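Local coordinates for hypothetical protein (Leishmania major, PDB 1R75) that is of unknown function, a small all-beta protein of the DUF1935 family from a pathogenic protozoan, at residues A[32-37]-A[41-46]. Sequence-based numbering, arbitrary orientation.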
loop_
_atom_site.group_PDB
_atom_site.type_symbol
_atom_site.label_atom_id
_atom_site.label_comp_id
_atom_site.label_asym_id
_atom_site.label_seq_id
_atom_site.Cartn_x
_atom_site.Cartn_y
_atom_site.Cartn_z
ATOM N N THR A 32 -14.224 -1.227 -3.334
ATOM C CA THR A 32 -15.413 -1.794 -2.778
ATOM C C THR A 32 -15.179 -2.088 -1.300
ATOM O O THR A 32 -16.125 -1.972 -0.506
ATOM C CB THR A 32 -15.817 -2.992 -3.642
ATOM O OG1 THR A 32 -14.702 -3.836 -3.882
ATOM C CG2 THR A 32 -16.120 -2.514 -5.032
ATOM N N LYS A 33 -13.909 -2.345 -0.895
ATOM C CA LYS A 33 -13.604 -2.642 0.498
ATOM C C LYS A 33 -12.294 -2.019 0.936
ATOM O O LYS A 33 -11.305 -1.977 0.169
ATOM C CB LYS A 33 -13.509 -4.147 0.704
ATOM C CG LYS A 33 -13.882 -4.622 2.121
ATOM C CD LYS A 33 -15.357 -5.117 2.308
ATOM C CE LYS A 33 -15.979 -4.658 3.654
ATOM N NZ LYS A 33 -17.502 -4.572 3.569
ATOM N N THR A 34 -12.307 -1.565 2.184
ATOM C CA THR A 34 -11.173 -0.940 2.822
ATOM C C THR A 34 -10.813 -1.778 4.052
ATOM O O THR A 34 -11.703 -2.181 4.803
ATOM C CB THR A 34 -11.553 0.494 3.176
ATOM O OG1 THR A 34 -11.794 1.236 1.951
ATOM C CG2 THR A 34 -10.394 1.240 3.835
ATOM N N TYR A 35 -9.540 -2.108 4.219
ATOM C CA TYR A 35 -9.065 -2.950 5.328
ATOM C C TYR A 35 -7.972 -2.206 6.070
ATOM O O TYR A 35 -6.953 -1.840 5.434
ATOM C CB TYR A 35 -8.482 -4.240 4.769
ATOM C CG TYR A 35 -9.416 -5.073 3.903
ATOM C CD1 TYR A 35 -10.131 -6.159 4.430
ATOM C CD2 TYR A 35 -9.562 -4.814 2.574
ATOM C CE1 TYR A 35 -10.958 -6.961 3.604
ATOM C CE2 TYR A 35 -10.374 -5.590 1.762
ATOM C CZ TYR A 35 -11.064 -6.661 2.273
ATOM O OH TYR A 35 -11.871 -7.361 1.402
ATOM N N PRO A 36 -8.152 -1.895 7.361
ATOM C CA PRO A 36 -7.084 -1.225 8.107
ATOM C C PRO A 36 -5.936 -2.183 8.370
ATOM O O PRO A 36 -6.131 -3.425 8.422
ATOM C CB PRO A 36 -7.792 -0.767 9.418
ATOM C CG PRO A 36 -8.884 -1.735 9.606
ATOM C CD PRO A 36 -9.344 -2.143 8.213
ATOM N N MET A 37 -4.726 -1.644 8.481
ATOM C CA MET A 37 -3.530 -2.506 8.575
ATOM C C MET A 37 -2.363 -2.240 9.547
ATOM O O MET A 37 -1.622 -3.215 9.931
ATOM C CB MET A 37 -2.905 -2.583 7.235
ATOM C CG MET A 37 -3.646 -3.449 6.344
ATOM S SD MET A 37 -2.665 -3.484 4.931
ATOM C CE MET A 37 -2.252 -5.049 4.774
ATOM N N ILE A 41 -3.209 3.120 10.697
ATOM C CA ILE A 41 -2.645 4.244 9.992
ATOM C C ILE A 41 -2.730 3.967 8.476
ATOM O O ILE A 41 -2.914 4.885 7.685
ATOM C CB ILE A 41 -1.173 4.463 10.380
ATOM C CG1 ILE A 41 -1.032 4.833 11.894
ATOM C CG2 ILE A 41 -0.604 5.598 9.592
ATOM C CD1 ILE A 41 0.202 4.320 12.590
ATOM N N LEU A 42 -2.472 2.722 8.090
ATOM C CA LEU A 42 -2.452 2.330 6.683
ATOM C C LEU A 42 -3.667 1.559 6.337
ATOM O O LEU A 42 -3.999 0.551 6.984
ATOM C CB LEU A 42 -1.185 1.496 6.357
ATOM C CG LEU A 42 -0.900 1.297 4.865
ATOM C CD1 LEU A 42 -0.554 2.515 4.150
ATOM C CD2 LEU A 42 0.148 0.191 4.614
ATOM N N TYR A 43 -4.313 1.941 5.246
ATOM C CA TYR A 43 -5.498 1.199 4.767
ATOM C C TYR A 43 -5.198 0.617 3.438
ATOM O O TYR A 43 -4.678 1.353 2.588
ATOM C CB TYR A 43 -6.682 2.140 4.618
ATOM C CG TYR A 43 -7.119 2.656 5.976
ATOM C CD1 TYR A 43 -8.104 1.990 6.704
ATOM C CD2 TYR A 43 -6.469 3.711 6.560
ATOM C CE1 TYR A 43 -8.492 2.445 7.983
ATOM C CE2 TYR A 43 -6.822 4.162 7.813
ATOM C CZ TYR A 43 -7.861 3.538 8.502
ATOM O OH TYR A 43 -8.161 3.947 9.775
ATOM N N ARG A 44 -5.545 -0.643 3.240
ATOM C CA ARG A 44 -5.595 -1.276 1.940
ATOM C C ARG A 44 -6.964 -1.081 1.337
ATOM O O ARG A 44 -7.950 -1.381 1.999
ATOM C CB ARG A 44 -5.261 -2.736 2.072
ATOM C CG ARG A 44 -5.367 -3.543 0.844
ATOM C CD ARG A 44 -4.741 -4.933 1.026
ATOM N NE ARG A 44 -5.499 -5.754 1.979
ATOM C CZ ARG A 44 -6.465 -6.530 1.676
ATOM N NH1 ARG A 44 -6.875 -6.630 0.416
ATOM N NH2 ARG A 44 -7.035 -7.257 2.663
ATOM N N ILE A 45 -7.032 -0.544 0.120
ATOM C CA ILE A 45 -8.310 -0.260 -0.566
ATOM C C ILE A 45 -8.326 -1.247 -1.694
ATOM O O ILE A 45 -7.466 -1.173 -2.600
ATOM C CB ILE A 45 -8.341 1.157 -1.132
ATOM C CG1 ILE A 45 -8.076 2.152 0.015
ATOM C CG2 ILE A 45 -9.707 1.421 -1.830
ATOM C CD1 ILE A 45 -7.369 3.349 -0.451
ATOM N N ALA A 46 -9.257 -2.183 -1.677
ATOM C CA ALA A 46 -9.348 -3.180 -2.707
ATOM C C ALA A 46 -10.524 -2.866 -3.594
ATOM O O ALA A 46 -11.556 -2.409 -3.124
ATOM C CB ALA A 46 -9.479 -4.566 -2.090
#
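The guanidinium of R44 lies flat over one face of the Y35 ring, the two planes only 11° apart and CZ of R44 4.1 Å from the ring centroid, a cation-pi stack. NH2, offset toward the ring's rim, leads, coming within 3.5 Å of CG of Y35. The R44 chain leaves with CG anti to the backbone N and bends at chi3 (67°), which folds its end back over the ring. W53, on the next strand, gives the same arginine a second cation-pi partner. Beside the stack, CB of A46 sits at the ring edge near its plane, and SD of M37 packs 3.9 Å from CB of R44. The Y35–R44 pair is closed by two backbone bonds, 2.8 Å from N of Y35 to O of R44 and 2.9 Å from N of R44 to O of Y35. On the other face T34 CG2 and exposed P36 meet the Y43 ring obliquely, CB of P36 at 3.6 Å from CE1 of Y43, while Y43 and I45 are buried and F22 packs edge-to-face on Y43. Toward the turn the pairing slackens: M37 N reaches L42 O through a weak, bent bond. The far end is firmer, although the K33 side chain runs off at the exposed side: A46 N gives K33 O a 2.8 Å bond, and A46 O accepts from N of both T32 and K33, a classic beta bulge at the open end of an antiparallel hairpin whose strand 33-36 borders the five-stranded sheet.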